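PDB 5NTH: putative aminopeptidase from Leishmania major, which probably acts as a manganese-dependent leucyl aminopeptidase of the M17 family, removing amino acids from the N-terminal ends of peptides. Local coordinates for residues M445-Q451 against L530-F534; L53-R57 against L75-K79; S2-R6 against E15-S19; P160-T164 against Y174-M179; Y281-A287 against F346-A350. All blocks are in the same frame, centred on the assembly; numbering follows the deposited sequence.

Contact 1. Residues M445-Q451 against L530-F534; sequences MISAGLQ and LVFEF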
# COMPACT_ATOMS: atom_id res chain seq x y z
N MET A 445 -27.90 21.24 -20.87
CA MET A 445 -27.89 20.28 -19.81
C MET A 445 -27.48 20.99 -18.52
O MET A 445 -28.09 20.77 -17.50
CB MET A 445 -26.99 19.11 -20.15
CG MET A 445 -27.14 17.95 -19.19
SD MET A 445 -28.75 17.13 -19.21
CE MET A 445 -28.74 16.19 -20.72
N ILE A 446 -26.48 21.88 -18.57
CA ILE A 446 -26.09 22.64 -17.37
C ILE A 446 -27.29 23.39 -16.82
O ILE A 446 -27.58 23.35 -15.62
CB ILE A 446 -24.92 23.60 -17.65
CG1 ILE A 446 -23.66 22.84 -18.08
CG2 ILE A 446 -24.56 24.46 -16.45
CD1 ILE A 446 -23.45 21.46 -17.51
N SER A 447 -28.01 24.04 -17.72
CA SER A 447 -29.20 24.79 -17.35
C SER A 447 -30.34 23.95 -16.84
O SER A 447 -31.08 24.44 -16.00
CB SER A 447 -29.71 25.57 -18.55
OG SER A 447 -28.75 26.56 -18.84
N ALA A 448 -30.52 22.75 -17.35
CA ALA A 448 -31.59 21.92 -16.83
C ALA A 448 -31.21 21.46 -15.42
O ALA A 448 -32.05 21.28 -14.57
CB ALA A 448 -31.87 20.76 -17.75
N GLY A 449 -29.92 21.34 -15.19
CA GLY A 449 -29.41 21.09 -13.87
C GLY A 449 -29.65 22.21 -12.88
O GLY A 449 -29.94 21.95 -11.73
N LEU A 450 -29.52 23.45 -13.30
CA LEU A 450 -29.76 24.57 -12.38
C LEU A 450 -31.22 24.72 -12.05
O LEU A 450 -31.58 25.07 -10.92
CB LEU A 450 -29.28 25.88 -12.98
CG LEU A 450 -27.81 25.97 -13.33
CD1 LEU A 450 -27.46 27.34 -13.93
CD2 LEU A 450 -26.98 25.63 -12.09
N GLN A 451 -32.07 24.49 -13.04
CA GLN A 451 -33.50 24.58 -12.84
C GLN A 451 -34.04 23.38 -12.07
O GLN A 451 -34.99 23.54 -11.36
CB GLN A 451 -34.27 24.70 -14.17
CG GLN A 451 -34.39 26.12 -14.74
CD GLN A 451 -35.12 27.10 -13.81
OE1 GLN A 451 -34.54 28.15 -13.46
NE2 GLN A 451 -36.39 26.79 -13.42
N LEU A 530 -33.30 16.03 -13.81
CA LEU A 530 -32.43 16.67 -14.76
C LEU A 530 -33.03 16.50 -16.15
O LEU A 530 -33.21 17.46 -16.88
CB LEU A 530 -31.03 16.07 -14.68
CG LEU A 530 -30.03 16.64 -15.69
CD1 LEU A 530 -29.72 18.12 -15.50
CD2 LEU A 530 -28.78 15.79 -15.60
N VAL A 531 -33.40 15.26 -16.46
CA VAL A 531 -33.92 14.85 -17.78
C VAL A 531 -35.32 15.38 -18.08
O VAL A 531 -35.62 15.74 -19.21
CB VAL A 531 -33.94 13.33 -17.85
CG1 VAL A 531 -34.82 12.81 -18.97
CG2 VAL A 531 -32.54 12.81 -18.05
N PHE A 532 -36.17 15.39 -17.08
CA PHE A 532 -37.45 16.03 -17.20
C PHE A 532 -37.27 17.49 -17.62
O PHE A 532 -37.85 17.92 -18.59
CB PHE A 532 -38.21 15.91 -15.88
CG PHE A 532 -39.67 16.16 -16.02
CD1 PHE A 532 -40.18 17.42 -15.90
CD2 PHE A 532 -40.55 15.09 -16.27
CE1 PHE A 532 -41.54 17.63 -16.02
CE2 PHE A 532 -41.92 15.30 -16.39
CZ PHE A 532 -42.42 16.57 -16.26
N GLU A 533 -36.41 18.24 -16.93
CA GLU A 533 -36.18 19.65 -17.29
C GLU A 533 -35.59 19.79 -18.68
O GLU A 533 -36.15 20.50 -19.52
CB GLU A 533 -35.25 20.37 -16.31
CG GLU A 533 -35.99 21.00 -15.15
CD GLU A 533 -36.97 22.11 -15.57
OE1 GLU A 533 -36.60 22.98 -16.40
OE2 GLU A 533 -38.12 22.12 -15.03
N PHE A 534 -34.48 19.09 -18.89
CA PHE A 534 -33.77 19.14 -20.13
C PHE A 534 -34.68 18.92 -21.34
O PHE A 534 -34.63 19.69 -22.29
CB PHE A 534 -32.63 18.11 -20.12
CG PHE A 534 -31.84 18.07 -21.39
CD1 PHE A 534 -30.92 19.07 -21.67
CD2 PHE A 534 -32.05 17.06 -22.32
CE1 PHE A 534 -30.21 19.06 -22.86
CE2 PHE A 534 -31.33 17.03 -23.50
CZ PHE A 534 -30.41 18.03 -23.77
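Met445 lays its terminal methyl on the face of the Phe534 ring. Met445 CE sits 3.5 Å from the ring centroid of Phe534, only 6° off the ring normal, which is a CH-pi contact. Met445 SD is 4.2 Å from the same centroid and approaches it obliquely, so the pair is also a Met-aromatic contact. Met445 bends at both chi2 and chi3, and these bends bring CE over the Phe534 ring. Its sulfur also touches Leu530: Met445 SD is 3.8 Å from Leu530 CG. Ala448 points at the other helix. Its CB is 3.6 Å from Phe534 CB and near the plane of the Phe534 ring, at the edge. Leu530 reaches past Ala448 to the backbone of Gly449, with CD1 3.2 Å from Gly449 N. Ala448 and Gly449 are small, which is consistent with the close approach of helix 439-452 and helix 528-536. The local axes pass 8.2 Å apart at 115°. This is helix-helix packing within the catalytic domain, between a helix late in that domain and the C-terminal helix. At one end, Glu533 OE1 lies 3.7 Å from Gln451 CB. The carboxylate is placed from outside: its OE2 forms a salt bridge with Arg536 and a hydrogen bond with Thr149. The amide NE2 of Gln451 bonds to Tyr115 OH. Farther out, Val531 and Phe532 pack on helix 323-341, and Leu530 also touches Cys456.

Contact 2. Residues L53-R57 against L75-K79; sequences LEQLR and LQRVK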
# COMPACT_ATOMS: atom_id res chain seq x y z
N LEU A 53 -34.16 34.37 3.71
CA LEU A 53 -34.43 35.24 4.85
C LEU A 53 -35.35 36.44 4.55
O LEU A 53 -36.28 36.69 5.33
CB LEU A 53 -33.14 35.73 5.50
CG LEU A 53 -33.36 36.30 6.90
CD1 LEU A 53 -33.93 35.30 7.92
CD2 LEU A 53 -32.03 36.88 7.40
N GLU A 54 -35.12 37.17 3.45
CA GLU A 54 -36.08 38.24 3.04
C GLU A 54 -37.53 37.72 3.09
O GLU A 54 -38.37 38.32 3.74
CB GLU A 54 -35.80 38.78 1.62
N GLN A 55 -37.78 36.59 2.43
CA GLN A 55 -39.14 36.11 2.21
C GLN A 55 -39.74 35.64 3.53
O GLN A 55 -40.93 35.85 3.79
CB GLN A 55 -39.20 35.01 1.14
N LEU A 56 -38.91 35.04 4.40
CA LEU A 56 -39.39 34.61 5.71
C LEU A 56 -39.85 35.75 6.60
O LEU A 56 -40.77 35.57 7.37
CB LEU A 56 -38.34 33.79 6.46
CG LEU A 56 -38.05 32.38 5.95
CD1 LEU A 56 -37.16 31.69 6.95
CD2 LEU A 56 -39.29 31.53 5.68
N ARG A 57 -39.19 36.90 6.50
CA ARG A 57 -39.48 38.05 7.39
C ARG A 57 -40.59 38.98 6.89
O ARG A 57 -41.00 39.92 7.60
CB ARG A 57 -38.21 38.84 7.65
CG ARG A 57 -37.45 38.23 8.80
CD ARG A 57 -36.06 38.79 8.91
NE ARG A 57 -35.46 38.25 10.13
CZ ARG A 57 -34.19 38.39 10.48
NH1 ARG A 57 -33.32 39.06 9.72
NH2 ARG A 57 -33.79 37.84 11.64
N LEU A 75 -38.94 33.49 13.96
CA LEU A 75 -38.58 34.26 12.80
C LEU A 75 -37.69 35.43 13.15
O LEU A 75 -36.88 35.82 12.30
CB LEU A 75 -39.80 34.70 12.03
CG LEU A 75 -40.60 33.53 11.45
CD1 LEU A 75 -42.01 33.94 11.04
CD2 LEU A 75 -39.88 32.93 10.25
N GLN A 76 -37.77 35.96 14.38
CA GLN A 76 -36.80 36.99 14.81
C GLN A 76 -35.41 36.41 14.99
O GLN A 76 -34.43 37.16 14.92
CB GLN A 76 -37.19 37.72 16.11
CG GLN A 76 -38.60 38.27 16.22
CD GLN A 76 -38.99 39.35 15.19
OE1 GLN A 76 -38.45 39.43 14.08
NE2 GLN A 76 -39.98 40.17 15.56
N ARG A 77 -35.32 35.10 15.24
CA ARG A 77 -34.05 34.49 15.67
C ARG A 77 -33.29 33.74 14.61
O ARG A 77 -32.08 33.58 14.73
CB ARG A 77 -34.33 33.49 16.79
CG ARG A 77 -34.69 34.15 18.09
CD ARG A 77 -34.77 33.13 19.19
NE ARG A 77 -35.17 33.79 20.41
CZ ARG A 77 -34.97 33.32 21.63
NH1 ARG A 77 -34.39 32.14 21.82
NH2 ARG A 77 -35.35 34.05 22.67
N VAL A 78 -34.01 33.21 13.64
CA VAL A 78 -33.40 32.57 12.50
C VAL A 78 -32.50 33.62 11.82
O VAL A 78 -32.89 34.78 11.67
CB VAL A 78 -34.47 31.98 11.53
CG1 VAL A 78 -35.18 33.05 10.73
CG2 VAL A 78 -33.83 30.97 10.61
N LYS A 79 -31.28 33.21 11.51
CA LYS A 79 -30.34 33.99 10.71
C LYS A 79 -30.10 33.19 9.40
O LYS A 79 -30.39 31.97 9.37
CB LYS A 79 -29.04 34.20 11.53
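Leu53 and Val78 meet through their methyl groups, with Leu53 CD1 3.8 Å from Val78 CG1. The two side chains slide past each other in opposite directions. Leu56 adds to this apolar patch. Its CB is 4.2 Å from Leu75 CD2, and its CD1 reaches Val78 CG1 at 4.5 Å. Leu75 CD2 also lies 4.0 Å from Leu56 O, so it rests partly on the backbone of helix 53-57.

The polar part comes from Arg57. Its chain is extended from CG to NE (chi2 168°, chi3 174°), and this carries the guanidinium across to the end of helix 69-77. There it meets backbone carbonyl oxygens. Leu75 O is in the guanidinium plane at the edge, 3.6 Å from Arg57 NE. Val78 O is 3.2 Å from Arg57 NH2, but the angle is too poor for a hydrogen bond. One face of the guanidinium carries Leu53 CD1, from the same segment. The positive group near these carbonyls is probably a favourable electrostatic match.

Val78 is the first residue to leave helical geometry after helix 69-77. The apolar patch packs on the sheet of the N-terminal domain: Leu56 and Leu75 rest on Leu49 of strand 46-51, and Leu75 and Val78 rest on Val101 of strand 97-103.

Contact 3. Residues S2-R6 against E15-S19; sequences SAMKR and ETAVS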
# COMPACT_ATOMS: atom_id res chain seq x y z
N SER A 2 -46.43 -16.37 -11.05
CA SER A 2 -45.58 -15.13 -10.95
C SER A 2 -44.20 -15.47 -10.40
O SER A 2 -43.19 -15.20 -11.06
CB SER A 2 -46.24 -14.06 -10.06
OG SER A 2 -45.33 -13.00 -9.77
N ALA A 3 -44.19 -16.03 -9.19
CA ALA A 3 -42.99 -16.58 -8.53
C ALA A 3 -42.46 -17.89 -9.20
O ALA A 3 -41.27 -18.24 -9.07
CB ALA A 3 -43.26 -16.80 -7.04
N MET A 4 -43.35 -18.59 -9.90
CA MET A 4 -43.02 -19.74 -10.74
C MET A 4 -42.69 -19.36 -12.21
O MET A 4 -41.95 -20.08 -12.89
CB MET A 4 -44.17 -20.76 -10.67
N LYS A 5 -43.26 -18.25 -12.72
CA LYS A 5 -42.91 -17.73 -14.08
C LYS A 5 -41.40 -17.40 -14.14
O LYS A 5 -40.67 -17.91 -15.00
CB LYS A 5 -43.75 -16.49 -14.46
N ARG A 6 -40.98 -16.59 -13.16
CA ARG A 6 -39.62 -16.07 -13.02
C ARG A 6 -38.48 -17.10 -13.07
O ARG A 6 -38.44 -18.03 -12.25
CB ARG A 6 -39.50 -15.31 -11.69
CG ARG A 6 -38.41 -14.27 -11.74
CD ARG A 6 -38.21 -13.57 -10.42
NE ARG A 6 -39.36 -12.76 -10.06
CZ ARG A 6 -40.29 -13.09 -9.17
NH1 ARG A 6 -40.22 -14.22 -8.48
NH2 ARG A 6 -41.29 -12.25 -8.95
N GLU A 15 -38.32 -16.50 -3.78
CA GLU A 15 -39.10 -16.08 -4.93
C GLU A 15 -40.41 -15.44 -4.56
O GLU A 15 -40.89 -14.59 -5.29
CB GLU A 15 -39.36 -17.23 -5.91
CG GLU A 15 -38.14 -17.69 -6.73
CD GLU A 15 -37.28 -16.55 -7.27
OE1 GLU A 15 -37.82 -15.60 -7.90
OE2 GLU A 15 -36.04 -16.60 -7.08
N THR A 16 -40.99 -15.87 -3.45
CA THR A 16 -42.25 -15.30 -2.96
C THR A 16 -41.99 -13.87 -2.50
O THR A 16 -42.78 -12.98 -2.79
CB THR A 16 -42.86 -16.15 -1.81
OG1 THR A 16 -43.60 -17.24 -2.37
CG2 THR A 16 -43.82 -15.33 -0.90
N ALA A 17 -40.89 -13.65 -1.80
CA ALA A 17 -40.54 -12.31 -1.34
C ALA A 17 -40.11 -11.37 -2.46
O ALA A 17 -40.32 -10.18 -2.34
CB ALA A 17 -39.47 -12.35 -0.25
N VAL A 18 -39.49 -11.88 -3.53
CA VAL A 18 -39.14 -11.00 -4.67
C VAL A 18 -40.42 -10.55 -5.36
O VAL A 18 -40.51 -9.40 -5.80
CB VAL A 18 -38.13 -11.59 -5.72
CG1 VAL A 18 -36.77 -11.96 -5.11
CG2 VAL A 18 -38.68 -12.80 -6.40
N SER A 19 -41.42 -11.44 -5.44
CA SER A 19 -42.74 -11.10 -6.06
C SER A 19 -43.42 -9.92 -5.37
O SER A 19 -44.03 -9.08 -6.03
CB SER A 19 -43.68 -12.32 -6.13
OG SER A 19 -43.34 -13.19 -7.22
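The Arg6 guanidinium lies between Val18 on one face and Ser2 on the other. Val18 CG2 sits over the first face, offset toward the rim. Ser2 O lies 3.9 Å above the opposite face of the Arg6 group, again toward the rim. The edges are taken by polar partners. Arg6 NH2 gives a nearly straight hydrogen bond to Ser19 OG at 2.8 Å (170°), and the hydroxyl lies in the guanidinium plane. Arg6 NH1 makes a salt bridge to Glu15 OE1, also at 2.8 Å. This partner is tilted 22° out of the guanidinium plane, and the oxygen uses its anti lone pair. NH1 has a further weak bond to the backbone oxygen of Glu15. The Arg6 chain turns at chi3 (-67°), which brings the group back against helix 12-26. Ser19 OG has a second partner, Ser2 OG at 3.2 Å, and either hydroxyl could be the donor. Ala3 packs beside these groups, with its CB 3.7 Å from Glu15 O.

The contact folds the N-terminal tail back onto the first helix. Arg6 NE forms a salt bridge with Glu234, and Glu15 OE2 accepts from Ser9 N. Arg6 therefore faces two carboxylates, one on NE and one on NH1. Their negative charge probably stabilises the cation, and bonds from all three nitrogens fix the rotation of the guanidinium.

Contact 4. Residues P160-T164 against Y174-M179; sequences PHSYT and YMKQAM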
# COMPACT_ATOMS: atom_id res chain seq x y z
N PRO A 160 -37.78 10.35 4.28
CA PRO A 160 -37.22 9.06 4.71
C PRO A 160 -37.40 8.00 3.62
O PRO A 160 -38.47 7.92 3.02
CB PRO A 160 -38.01 8.69 5.99
CG PRO A 160 -38.90 9.86 6.30
CD PRO A 160 -38.96 10.75 5.08
N HIS A 161 -36.37 7.18 3.41
CA HIS A 161 -36.32 6.30 2.23
C HIS A 161 -37.24 5.11 2.37
O HIS A 161 -37.38 4.58 3.44
CB HIS A 161 -34.89 5.82 1.98
CG HIS A 161 -33.96 6.91 1.58
ND1 HIS A 161 -32.93 6.74 0.69
CD2 HIS A 161 -33.93 8.22 1.93
CE1 HIS A 161 -32.30 7.88 0.51
NE2 HIS A 161 -32.89 8.80 1.26
N SER A 162 -37.85 4.68 1.26
CA SER A 162 -38.81 3.60 1.29
C SER A 162 -38.21 2.22 1.44
O SER A 162 -38.89 1.33 1.95
CB SER A 162 -39.72 3.64 0.06
OG SER A 162 -39.08 3.17 -1.11
N TYR A 163 -36.99 2.02 0.97
CA TYR A 163 -36.28 0.76 1.20
C TYR A 163 -35.69 0.75 2.59
O TYR A 163 -34.82 1.59 2.91
CB TYR A 163 -35.16 0.48 0.18
CG TYR A 163 -34.52 -0.89 0.44
CD1 TYR A 163 -35.07 -2.03 -0.10
CD2 TYR A 163 -33.41 -1.03 1.29
CE1 TYR A 163 -34.54 -3.28 0.17
CE2 TYR A 163 -32.85 -2.29 1.55
CZ TYR A 163 -33.43 -3.41 0.99
OH TYR A 163 -32.93 -4.70 1.21
N THR A 164 -36.14 -0.22 3.38
CA THR A 164 -35.54 -0.53 4.69
C THR A 164 -35.83 -1.99 5.07
O THR A 164 -36.80 -2.58 4.59
CB THR A 164 -36.02 0.47 5.78
OG1 THR A 164 -35.22 0.36 6.96
CG2 THR A 164 -37.45 0.24 6.12
N TYR A 174 -39.71 -4.95 2.33
CA TYR A 174 -38.69 -3.92 2.41
C TYR A 174 -39.24 -2.51 2.07
O TYR A 174 -38.53 -1.67 1.56
CB TYR A 174 -37.48 -4.30 1.50
CG TYR A 174 -36.88 -5.66 1.82
CD1 TYR A 174 -37.46 -6.83 1.33
CD2 TYR A 174 -35.75 -5.79 2.64
CE1 TYR A 174 -36.93 -8.09 1.63
CE2 TYR A 174 -35.22 -7.04 2.96
CZ TYR A 174 -35.82 -8.20 2.45
OH TYR A 174 -35.36 -9.46 2.73
N MET A 175 -40.51 -2.26 2.38
CA MET A 175 -41.16 -1.04 1.96
C MET A 175 -41.78 -0.34 3.14
O MET A 175 -42.69 -0.87 3.73
CB MET A 175 -42.27 -1.38 0.99
CG MET A 175 -43.15 -0.21 0.60
SD MET A 175 -42.21 0.94 -0.40
CE MET A 175 -43.56 1.77 -1.26
N LYS A 176 -41.32 0.87 3.43
CA LYS A 176 -41.85 1.67 4.49
C LYS A 176 -42.17 3.07 3.99
O LYS A 176 -41.34 3.73 3.41
CB LYS A 176 -40.84 1.76 5.61
CG LYS A 176 -41.34 2.39 6.90
CD LYS A 176 -40.19 2.40 7.89
CE LYS A 176 -40.25 3.54 8.88
NZ LYS A 176 -40.83 3.09 10.18
N GLN A 177 -43.41 3.50 4.21
CA GLN A 177 -43.92 4.83 3.85
C GLN A 177 -44.91 5.21 4.95
O GLN A 177 -46.14 5.20 4.77
CB GLN A 177 -44.56 4.82 2.47
CG GLN A 177 -43.52 4.84 1.36
CD GLN A 177 -44.08 5.38 0.05
OE1 GLN A 177 -45.16 4.98 -0.39
NE2 GLN A 177 -43.32 6.27 -0.60
N ALA A 178 -44.32 5.50 6.10
CA ALA A 178 -45.02 5.56 7.37
C ALA A 178 -45.61 6.92 7.54
O ALA A 178 -46.66 7.08 8.14
CB ALA A 178 -44.05 5.28 8.52
N MET A 179 -44.91 7.91 7.01
CA MET A 179 -45.26 9.29 7.19
C MET A 179 -45.62 9.88 5.84
O MET A 179 -45.80 9.17 4.87
CB MET A 179 -44.07 10.00 7.82
CG MET A 179 -42.91 10.15 6.86
SD MET A 179 -41.91 11.55 7.29
CE MET A 179 -42.78 12.93 6.58
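Ser162 and Thr164 pair with Lys176 and Tyr174 across two antiparallel legs of the long loop between helix 148-156 and strand 181-185. Lys176 N donates to Ser162 O at 2.9 Å (160°), in the carbonyl plane and on a lone pair. Thr164 N to Tyr174 O is weak, at 3.3 Å. CA-H...O contacts accompany these bonds. Met175 CA is 3.3 Å from Ser162 O, and Ser162 CA approaches Lys176 O. The legs pair without forming regular strands.

Tyr163 and Tyr174 lie side by side and point the same way. Their ring planes are only 3° apart, but the centroids are 5.5 Å apart and the rings barely overlap. Tyr163 CG is anti to its N (chi1 -177°), setting its ring beside that of Tyr174. The closest atoms meet obliquely: Tyr163 CE1 is 3.4 Å from Tyr174 CB, and Tyr163 OH comes close to Tyr174 CD2. The tyrosine end of the loop meets another chain: Tyr163 packs on Val373 and Tyr174 on Val375 of a third subunit. At the other end Pro160 CG touches Met179 SD at 3.6 Å, and the two side chains cross at about a right angle. Nearer the tyrosines, Thr164 CG2 lies 3.8 Å from Lys176 CB. Met175 SD packs on Ser162 CB. Helix 203-221 lies alongside: Arg218 NH1 bonds to Tyr174 O, and Asp221 takes a hydrogen bond from His161 ND1.

Contact 5. Residues Y281-A287 against F346-A350; sequences YRNPNAA and FSHIA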
# COMPACT_ATOMS: atom_id res chain seq x y z
N TYR A 281 -41.76 4.95 -26.61
CA TYR A 281 -43.10 5.49 -26.90
C TYR A 281 -43.01 6.41 -28.09
O TYR A 281 -42.11 7.27 -28.12
CB TYR A 281 -43.61 6.30 -25.71
CG TYR A 281 -45.09 6.67 -25.72
CD1 TYR A 281 -46.08 5.70 -25.84
CD2 TYR A 281 -45.49 7.98 -25.51
CE1 TYR A 281 -47.44 6.05 -25.78
CE2 TYR A 281 -46.84 8.36 -25.46
CZ TYR A 281 -47.83 7.39 -25.60
OH TYR A 281 -49.17 7.76 -25.55
N ARG A 282 -43.90 6.18 -29.07
CA ARG A 282 -44.26 7.19 -30.06
C ARG A 282 -45.39 8.03 -29.48
O ARG A 282 -46.44 7.50 -29.08
CB ARG A 282 -44.71 6.61 -31.40
CG ARG A 282 -45.03 7.69 -32.49
CD ARG A 282 -45.28 7.11 -33.89
NE ARG A 282 -44.42 5.93 -34.03
CZ ARG A 282 -43.31 5.80 -34.78
NH1 ARG A 282 -42.63 4.65 -34.71
NH2 ARG A 282 -42.89 6.77 -35.62
N ASN A 283 -45.16 9.34 -29.46
CA ASN A 283 -46.12 10.29 -28.95
C ASN A 283 -47.21 10.51 -30.01
O ASN A 283 -46.90 10.99 -31.12
CB ASN A 283 -45.41 11.60 -28.58
CG ASN A 283 -46.33 12.59 -27.92
OD1 ASN A 283 -47.52 12.33 -27.72
ND2 ASN A 283 -45.78 13.75 -27.56
N PRO A 284 -48.47 10.18 -29.69
CA PRO A 284 -49.50 10.40 -30.69
C PRO A 284 -49.78 11.87 -30.95
O PRO A 284 -50.21 12.19 -32.05
CB PRO A 284 -50.76 9.74 -30.10
CG PRO A 284 -50.33 9.02 -28.86
CD PRO A 284 -49.03 9.64 -28.43
N ASN A 285 -49.54 12.75 -29.97
CA ASN A 285 -49.78 14.20 -30.13
C ASN A 285 -48.52 15.00 -30.48
O ASN A 285 -48.41 16.18 -30.15
CB ASN A 285 -50.42 14.79 -28.88
CG ASN A 285 -51.56 13.95 -28.35
OD1 ASN A 285 -51.48 13.45 -27.23
ND2 ASN A 285 -52.60 13.75 -29.16
N ALA A 286 -47.59 14.37 -31.15
CA ALA A 286 -46.38 15.04 -31.55
C ALA A 286 -46.67 16.10 -32.61
O ALA A 286 -47.35 15.80 -33.59
CB ALA A 286 -45.39 14.03 -32.10
N ALA A 287 -46.10 17.30 -32.41
CA ALA A 287 -46.21 18.42 -33.33
C ALA A 287 -45.28 18.23 -34.50
O ALA A 287 -44.47 17.30 -34.50
CB ALA A 287 -45.86 19.69 -32.61
N PHE A 346 -45.53 17.25 -23.91
CA PHE A 346 -44.17 17.15 -24.49
C PHE A 346 -44.34 17.12 -25.98
O PHE A 346 -43.80 16.26 -26.66
CB PHE A 346 -43.37 15.95 -23.95
CG PHE A 346 -42.77 16.17 -22.59
CD1 PHE A 346 -43.52 15.99 -21.45
CD2 PHE A 346 -41.44 16.54 -22.45
CE1 PHE A 346 -42.98 16.21 -20.20
CE2 PHE A 346 -40.88 16.75 -21.20
CZ PHE A 346 -41.65 16.58 -20.08
N SER A 347 -45.10 18.08 -26.49
CA SER A 347 -45.55 18.06 -27.90
C SER A 347 -44.40 18.05 -28.93
O SER A 347 -44.51 17.50 -30.01
CB SER A 347 -46.50 19.24 -28.18
OG SER A 347 -45.86 20.49 -27.96
N HIS A 348 -43.28 18.63 -28.52
CA HIS A 348 -42.07 18.77 -29.33
C HIS A 348 -41.19 17.49 -29.25
O HIS A 348 -39.99 17.53 -29.58
CB HIS A 348 -41.28 19.99 -28.81
CG HIS A 348 -40.93 19.87 -27.35
ND1 HIS A 348 -41.86 20.07 -26.35
CD2 HIS A 348 -39.80 19.44 -26.74
CE1 HIS A 348 -41.30 19.82 -25.18
NE2 HIS A 348 -40.05 19.45 -25.39
N ILE A 349 -41.76 16.37 -28.82
CA ILE A 349 -41.05 15.12 -28.78
C ILE A 349 -41.88 14.07 -29.50
O ILE A 349 -43.03 13.84 -29.13
CB ILE A 349 -40.73 14.72 -27.30
CG1 ILE A 349 -39.72 15.73 -26.71
CG2 ILE A 349 -40.19 13.28 -27.21
CD1 ILE A 349 -39.28 15.44 -25.29
N ALA A 350 -41.29 13.45 -30.51
CA ALA A 350 -41.97 12.46 -31.35
C ALA A 350 -41.79 11.05 -30.83
O ALA A 350 -42.77 10.34 -30.62
CB ALA A 350 -41.47 12.55 -32.78
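Asn283 points at the 346-350 segment and holds it with both its backbone and its side chain. Its N donates to Ala350 O at 2.8 Å, an almost straight bond (175°) that comes in nearly along the C=O axis. With CG anti to the backbone N (chi1 -175°), the amide is carried to Ile349 O. ND2 then donates to Ile349 O at 3.2 Å, with that oxygen close to the amide plane of Asn283. The other end of the amide turns back. OD1 of Asn283 accepts from Asn285 N at 3.1 Å, the donor standing well above the carbonyl plane, and this closes an Asx turn. The same side chain thus shapes its own loop and ties it to a second one.

Ala286 puts its methyl alongside Ala350, with CB to CB at 4.2 Å. A third bond closes the far end: Ala287 N donates to Ser347 O at 2.9 Å.

Phe346 turns its ring away, edge-to-face with Phe532. Tyr281 OH bonds to Lys340 outside the contact.

Each segment has a type I turn, Asn283 to Ala286 and Phe346 to Ile349. The arrangement is the end of an antiparallel strand pair, where strand 275-282 runs out beside the start of strand 349-361 in the large sheet of the catalytic domain.

How the contacts relate
Contact 1 is the buried one. It joins two helices by apolar and Met-aromatic packing. The other four are partly buried, and contacts 3, 4 and 5 rely more on hydrogen bonds. Contacts 1 and 5 belong to the catalytic domain and touch through Phe532 and Phe346, where helix 528-536 meets the loop before strand 349-361. Contact 2 sits on the sheet of the N-terminal domain and mixes leucine packing with an arginine near carbonyls. Contacts 3 and 4 come within about 5 Å (nearest atoms). Contact 3 combines a salt bridge with hydroxyl bonds. Contacts 2 and 4 border other subunits; contact 4 rests on backbone pairing. Centres of contacts 2 and 3 are about 54 Å apart.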